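Local structure of putative metal-dependent hydrolase (Bacillus subtilis, 6KNS) at residues S172-L178 and I204-A210; L177-N183 and E212-L218. The protein binds zinc and calcium ions in a metallo-beta-lactamase fold and is probably a hydrolase related to the tRNA 3'-processing ribonucleases. One frame throughout, in Å; residues are numbered along the deposited sequence.

Interaction 1. Residues S172-L178 and I204-A210; sequences SENADLL and IAKEAGA
Asn174 N reaches Ala208 O in a nearly straight backbone hydrogen bond of 3.0 Å (175° at the hydrogen), which joins the type II turn Ser172–Ala175 to the C-terminal end of helix 198-208. The contact belongs to a beta-alpha-beta unit of the metallo-beta-lactamase fold: the turn leads into strand 177-181, and the helix runs back to the level where that strand begins before the chain enters strand 212-216. Gly209, at positive phi, ends the helix in a Schellman motif; its N bonds back to Lys206 O and Ala210 N to Ala205 O, and Ala208 O takes Asn174 N from the turn.

The side chains that meet are small or branched. Ala208 points its methyl at Ser172, with CB 3.8 Å from Ser172 O, and the two CB atoms also touch. Ser172 OG lies beside its own backbone N (chi1 -52°) and is hydrogen-bonded to Phe168 O in the preceding helix; the same OG packs 4.0 Å from Ile204 CG2. Leu178 and Ile204 cross at about a right angle. With CG of Leu178 anti to the backbone N (chi1 174°), its CD2 branch reaches the last turns of the helix, 3.6 Å from Ile204 CG2 and equally close to Ala205 N, with Ala205 CB at 4.0 Å from it. Val157 of the neighbouring strand packs against Leu178 as well. Where the chain leaves the helix, Ala210 sets its CB 4.0 Å from Leu178 CB, and Ala210 CA makes a CA-H...O contact of 3.3 Å with Ala175 O.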
loop_
_atom_site.group_PDB
_atom_site.type_symbol
_atom_site.label_atom_id
_atom_site.label_comp_id
_atom_site.label_asym_id
_atom_site.label_seq_id
_atom_site.Cartn_x
_atom_site.Cartn_y
_atom_site.Cartn_z
ATOM N N SER A 172 5.698 4.067 -29.763
ATOM C CA SER A 172 6.298 5.182 -29.029
ATOM C C SER A 172 6.806 6.285 -29.958
ATOM O O SER A 172 7.439 7.230 -29.480
ATOM C CB SER A 172 7.483 4.695 -28.187
ATOM O OG SER A 172 7.137 3.587 -27.367
ATOM N N GLU A 173 6.527 6.180 -31.264
ATOM C CA GLU A 173 7.096 7.094 -32.249
ATOM C C GLU A 173 6.920 8.584 -31.923
ATOM O O GLU A 173 5.810 9.092 -31.746
ATOM C CB GLU A 173 6.554 6.817 -33.672
ATOM C CG GLU A 173 7.350 7.591 -34.717
ATOM C CD GLU A 173 7.109 7.126 -36.154
ATOM O OE1 GLU A 173 6.031 6.561 -36.445
ATOM O OE2 GLU A 173 8.004 7.354 -36.987
ATOM N N ASN A 174 8.049 9.269 -31.849
ATOM C CA ASN A 174 8.097 10.690 -31.568
ATOM C C ASN A 174 7.555 11.107 -30.210
ATOM O O ASN A 174 7.276 12.272 -30.014
ATOM C CB ASN A 174 7.450 11.485 -32.699
ATOM C CG ASN A 174 8.097 11.205 -34.046
ATOM O OD1 ASN A 174 7.410 11.137 -35.064
ATOM N ND2 ASN A 174 9.417 11.036 -34.061
ATOM N N ALA A 175 7.426 10.186 -29.256
ATOM C CA ALA A 175 7.017 10.581 -27.893
ATOM C C ALA A 175 8.004 11.612 -27.350
ATOM O O ALA A 175 9.227 11.489 -27.542
ATOM C CB ALA A 175 6.963 9.379 -26.977
ATOM N N ASP A 176 7.487 12.620 -26.655
ATOM C CA ASP A 176 8.378 13.573 -25.960
ATOM C C ASP A 176 9.121 12.913 -24.793
ATOM O O ASP A 176 10.293 13.203 -24.568
ATOM C CB ASP A 176 7.597 14.795 -25.483
ATOM C CG ASP A 176 6.915 15.504 -26.637
ATOM O OD1 ASP A 176 7.639 16.091 -27.471
ATOM O OD2 ASP A 176 5.673 15.431 -26.750
ATOM N N LEU A 177 8.438 12.031 -24.075
ATOM C CA LEU A 177 8.997 11.347 -22.895
ATOM C C LEU A 177 8.592 9.898 -23.008
ATOM O O LEU A 177 7.419 9.591 -23.197
ATOM C CB LEU A 177 8.466 11.939 -21.577
ATOM C CG LEU A 177 8.836 11.230 -20.264
ATOM C CD1 LEU A 177 10.306 11.303 -20.010
ATOM C CD2 LEU A 177 8.091 11.811 -19.075
ATOM N N LEU A 178 9.577 9.018 -22.966
ATOM C CA LEU A 178 9.328 7.601 -22.871
ATOM C C LEU A 178 9.664 7.192 -21.451
ATOM O O LEU A 178 10.833 7.243 -21.068
ATOM C CB LEU A 178 10.229 6.819 -23.823
ATOM C CG LEU A 178 10.173 5.293 -23.714
ATOM C CD1 LEU A 178 8.756 4.774 -23.967
ATOM C CD2 LEU A 178 11.152 4.662 -24.703
ATOM N N ILE A 204 14.539 1.313 -27.527
ATOM C CA ILE A 204 13.206 1.847 -27.829
ATOM C C ILE A 204 13.256 3.354 -27.996
ATOM O O ILE A 204 12.775 3.877 -29.006
ATOM C CB ILE A 204 12.126 1.476 -26.812
ATOM C CG1 ILE A 204 11.892 -0.042 -26.772
ATOM C CG2 ILE A 204 10.846 2.138 -27.204
ATOM C CD1 ILE A 204 11.174 -0.576 -25.465
ATOM N N ALA A 205 13.875 4.043 -27.049
ATOM C CA ALA A 205 13.998 5.495 -27.113
ATOM C C ALA A 205 14.723 5.878 -28.422
ATOM O O ALA A 205 14.342 6.824 -29.114
ATOM C CB ALA A 205 14.763 5.997 -25.913
ATOM N N LYS A 206 15.760 5.117 -28.757
ATOM C CA LYS A 206 16.583 5.432 -29.929
ATOM C C LYS A 206 15.771 5.293 -31.203
ATOM O O LYS A 206 15.615 6.257 -31.945
ATOM C CB LYS A 206 17.829 4.542 -30.018
ATOM C CG LYS A 206 18.557 4.677 -31.359
ATOM C CD LYS A 206 19.832 3.864 -31.384
ATOM C CE LYS A 206 20.609 4.144 -32.655
ATOM N NZ LYS A 206 21.465 2.975 -32.941
ATOM N N GLU A 207 15.234 4.103 -31.437
ATOM C CA GLU A 207 14.577 3.828 -32.717
ATOM C C GLU A 207 13.248 4.557 -32.857
ATOM O O GLU A 207 12.823 4.833 -33.968
ATOM C CB GLU A 207 14.417 2.335 -32.925
ATOM C CG GLU A 207 15.758 1.672 -33.035
ATOM C CD GLU A 207 15.695 0.280 -33.579
ATOM O OE1 GLU A 207 14.922 0.056 -34.534
ATOM O OE2 GLU A 207 16.439 -0.596 -33.070
ATOM N N ALA A 208 12.621 4.898 -31.729
ATOM C CA ALA A 208 11.369 5.674 -31.755
ATOM C C ALA A 208 11.632 7.178 -31.934
ATOM O O ALA A 208 10.710 7.944 -32.180
ATOM C CB ALA A 208 10.579 5.441 -30.490
ATOM N N GLY A 209 12.878 7.606 -31.782
ATOM C CA GLY A 209 13.173 9.047 -31.677
ATOM C C GLY A 209 12.487 9.708 -30.478
ATOM O O GLY A 209 11.882 10.743 -30.612
ATOM N N ALA A 210 12.542 9.096 -29.306
ATOM C CA ALA A 210 11.948 9.709 -28.116
ATOM C C ALA A 210 12.724 10.969 -27.728
ATOM O O ALA A 210 13.942 11.008 -27.841
ATOM C CB ALA A 210 11.915 8.712 -26.963
#

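Interaction 2. Residues L177-N183 and E212-L218; sequences LLISECN and ELLLTHL. With ZN (zinc ion), chain G.
The two strands of a parallel beta-alpha-beta unit, 177-181 and 212-216, lie side by side here and end at the dinuclear zinc site of the metallo-beta-lactamase fold. Five backbone hydrogen bonds zip them together, from Leu178 N to Glu212 O (174° at the hydrogen) to Cys182 N on Thr216 O, the last at 2.7 Å and more bent, 134°. On the helix-facing side, Leu213 CD1 packs 3.8 Å from Leu178 CD2 and also touches Ser180 CB; on the other, Ile179 CG1 lies 4.2 Å from Leu214 CD2. Ile179 CG2 also meets Thr216 CG2 at 3.5 Å, the two side chains at a slant. At the start of the pair, Leu177 holds CG anti to its backbone N (chi1 173°), bringing CD1 to 3.5 Å from Glu212 CG, and just past the end of strand 177-181, Cys182 CB rests on Leu215 CB at 4.0 Å. His217 carries its ring onward past that strand end to the metal; its CB packs 3.9 Å from Glu181 CB, and NE2 binds zinc at 2.1 Å, with Asp69, His70 and Asp161 completing that metal's protein ligands. Glu181 sends its carboxylate to His195, Met196 N and Ser162 N, tying the strand end to the loops around the site. In the sheet, strand 177-181 is flanked on its other edge by 155-158 and strand 212-216 by 238-241, while Ala201 of helix 198-208 lies over Ser180 and Leu215.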
loop_
_atom_site.group_PDB
_atom_site.type_symbol
_atom_site.label_atom_id
_atom_site.label_comp_id
_atom_site.label_asym_id
_atom_site.label_seq_id
_atom_site.Cartn_x
_atom_site.Cartn_y
_atom_site.Cartn_z
ATOM N N LEU A 177 8.438 12.031 -24.075
ATOM C CA LEU A 177 8.997 11.347 -22.895
ATOM C C LEU A 177 8.592 9.898 -23.008
ATOM O O LEU A 177 7.419 9.591 -23.197
ATOM C CB LEU A 177 8.466 11.939 -21.577
ATOM C CG LEU A 177 8.836 11.230 -20.264
ATOM C CD1 LEU A 177 10.306 11.303 -20.010
ATOM C CD2 LEU A 177 8.091 11.811 -19.075
ATOM N N LEU A 178 9.577 9.018 -22.966
ATOM C CA LEU A 178 9.328 7.601 -22.871
ATOM C C LEU A 178 9.664 7.192 -21.451
ATOM O O LEU A 178 10.833 7.243 -21.068
ATOM C CB LEU A 178 10.229 6.819 -23.823
ATOM C CG LEU A 178 10.173 5.293 -23.714
ATOM C CD1 LEU A 178 8.756 4.774 -23.967
ATOM C CD2 LEU A 178 11.152 4.662 -24.703
ATOM N N ILE A 179 8.645 6.761 -20.721
ATOM C CA ILE A 179 8.818 6.129 -19.436
ATOM C C ILE A 179 8.849 4.593 -19.628
ATOM O O ILE A 179 7.840 3.977 -19.928
ATOM C CB ILE A 179 7.721 6.524 -18.467
ATOM C CG1 ILE A 179 7.591 8.063 -18.413
ATOM C CG2 ILE A 179 8.046 5.907 -17.095
ATOM C CD1 ILE A 179 6.408 8.568 -17.521
ATOM N N SER A 180 10.036 4.007 -19.451
ATOM C CA SER A 180 10.269 2.612 -19.681
ATOM C C SER A 180 10.646 1.937 -18.404
ATOM O O SER A 180 11.491 2.415 -17.659
ATOM C CB SER A 180 11.416 2.382 -20.658
ATOM O OG SER A 180 11.560 0.995 -20.903
ATOM N N GLU A 181 10.014 0.801 -18.178
ATOM C CA GLU A 181 10.428 -0.097 -17.150
ATOM C C GLU A 181 11.894 -0.464 -17.448
ATOM O O GLU A 181 12.341 -0.450 -18.606
ATOM C CB GLU A 181 9.483 -1.307 -17.092
ATOM C CG GLU A 181 9.691 -2.416 -18.111
ATOM C CD GLU A 181 9.991 -3.742 -17.408
ATOM O OE1 GLU A 181 11.183 -4.002 -17.080
ATOM O OE2 GLU A 181 9.020 -4.495 -17.150
ATOM N N CYS A 182 12.642 -0.729 -16.392
ATOM C CA CYS A 182 14.016 -1.106 -16.525
ATOM C C CYS A 182 14.425 -1.905 -15.312
ATOM O O CYS A 182 15.256 -1.481 -14.546
ATOM C CB CYS A 182 14.838 0.174 -16.658
ATOM S SG CYS A 182 16.553 -0.065 -17.073
ATOM N N ASN A 183 13.840 -3.073 -15.140
ATOM C CA ASN A 183 14.019 -3.842 -13.921
ATOM C C ASN A 183 15.362 -4.589 -13.878
ATOM O O ASN A 183 15.719 -5.088 -12.832
ATOM C CB ASN A 183 12.861 -4.843 -13.764
ATOM C CG ASN A 183 12.471 -5.072 -12.292
ATOM O OD1 ASN A 183 13.327 -5.158 -11.401
ATOM N ND2 ASN A 183 11.205 -5.132 -12.038
ATOM N N GLU A 212 13.127 12.113 -24.722
ATOM C CA GLU A 212 13.976 11.727 -23.624
ATOM C C GLU A 212 13.462 10.445 -22.991
ATOM O O GLU A 212 12.332 10.035 -23.274
ATOM C CB GLU A 212 14.072 12.844 -22.583
ATOM C CG GLU A 212 12.846 13.029 -21.712
ATOM C CD GLU A 212 12.980 14.208 -20.771
ATOM O OE1 GLU A 212 12.744 15.320 -21.262
ATOM O OE2 GLU A 212 13.275 14.020 -19.562
ATOM N N LEU A 213 14.291 9.843 -22.143
ATOM C CA LEU A 213 14.013 8.539 -21.561
ATOM C C LEU A 213 14.083 8.604 -20.032
ATOM O O LEU A 213 15.031 9.169 -19.479
ATOM C CB LEU A 213 14.988 7.487 -22.116
ATOM C CG LEU A 213 14.922 6.060 -21.587
ATOM C CD1 LEU A 213 13.512 5.481 -21.811
ATOM C CD2 LEU A 213 16.009 5.171 -22.213
ATOM N N LEU A 214 13.071 8.026 -19.383
ATOM C CA LEU A 214 13.001 7.893 -17.923
ATOM C C LEU A 214 12.892 6.432 -17.539
ATOM O O LEU A 214 11.947 5.762 -17.913
ATOM C CB LEU A 214 11.790 8.640 -17.344
ATOM C CG LEU A 214 11.653 8.647 -15.814
ATOM C CD1 LEU A 214 12.775 9.471 -15.161
ATOM C CD2 LEU A 214 10.304 9.187 -15.379
ATOM N N LEU A 215 13.876 5.949 -16.796
ATOM C CA LEU A 215 13.958 4.572 -16.419
ATOM C C LEU A 215 13.272 4.367 -15.080
ATOM O O LEU A 215 13.542 5.080 -14.125
ATOM C CB LEU A 215 15.436 4.161 -16.344
ATOM C CG LEU A 215 16.252 4.383 -17.635
ATOM C CD1 LEU A 215 17.745 4.022 -17.405
ATOM C CD2 LEU A 215 15.682 3.589 -18.824
ATOM N N THR A 216 12.413 3.364 -14.990
ATOM C CA THR A 216 11.632 3.137 -13.788
ATOM C C THR A 216 11.432 1.617 -13.522
ATOM O O THR A 216 12.076 0.752 -14.149
ATOM C CB THR A 216 10.306 3.929 -13.910
ATOM O OG1 THR A 216 9.598 3.883 -12.667
ATOM C CG2 THR A 216 9.404 3.377 -15.049
ATOM N N HIS A 217 10.578 1.295 -12.560
ATOM C CA HIS A 217 10.331 -0.092 -12.149
ATOM C C HIS A 217 11.643 -0.726 -11.729
ATOM O O HIS A 217 12.002 -1.810 -12.168
ATOM C CB HIS A 217 9.679 -0.877 -13.266
ATOM C CG HIS A 217 8.797 -1.977 -12.794
ATOM N ND1 HIS A 217 9.273 -3.237 -12.498
ATOM C CD2 HIS A 217 7.464 -1.991 -12.521
ATOM C CE1 HIS A 217 8.262 -3.996 -12.107
ATOM N NE2 HIS A 217 7.154 -3.262 -12.107
ATOM N N LEU A 218 12.319 -0.026 -10.828
ATOM C CA LEU A 218 13.733 -0.220 -10.542
ATOM C C LEU A 218 13.994 -1.452 -9.682
ATOM O O LEU A 218 13.132 -1.861 -8.903
ATOM C CB LEU A 218 14.275 1.014 -9.822
ATOM C CG LEU A 218 14.140 2.327 -10.566
ATOM C CD1 LEU A 218 14.579 3.527 -9.626
ATOM C CD2 LEU A 218 14.927 2.252 -11.882
HETATM ZN ZN ZN G . 5.340 -4.336 -12.122
#

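How the interactions relate
Both contacts belong to one beta-alpha-beta unit and share Leu177 and Leu178. Interaction 1 holds the entry of strand 177-181 to the end of helix 198-208, and interaction 2 pairs the same strand with 212-216, into which the helix leads. Most touching residues are buried in both, but Glu173, Asn174 and Gly209 of interaction 1 are exposed, whereas none in interaction 2 is. The chemistry differs accordingly: one backbone hydrogen bond beside apolar packing of alanine, leucine and isoleucine side chains in the first, a ladder of strand bonds leading to a metal ligand in the second. Ala205 CB touches Leu213 CD2, joining the two layers directly, and interaction 1 lies at the end of the strand far from the zinc site.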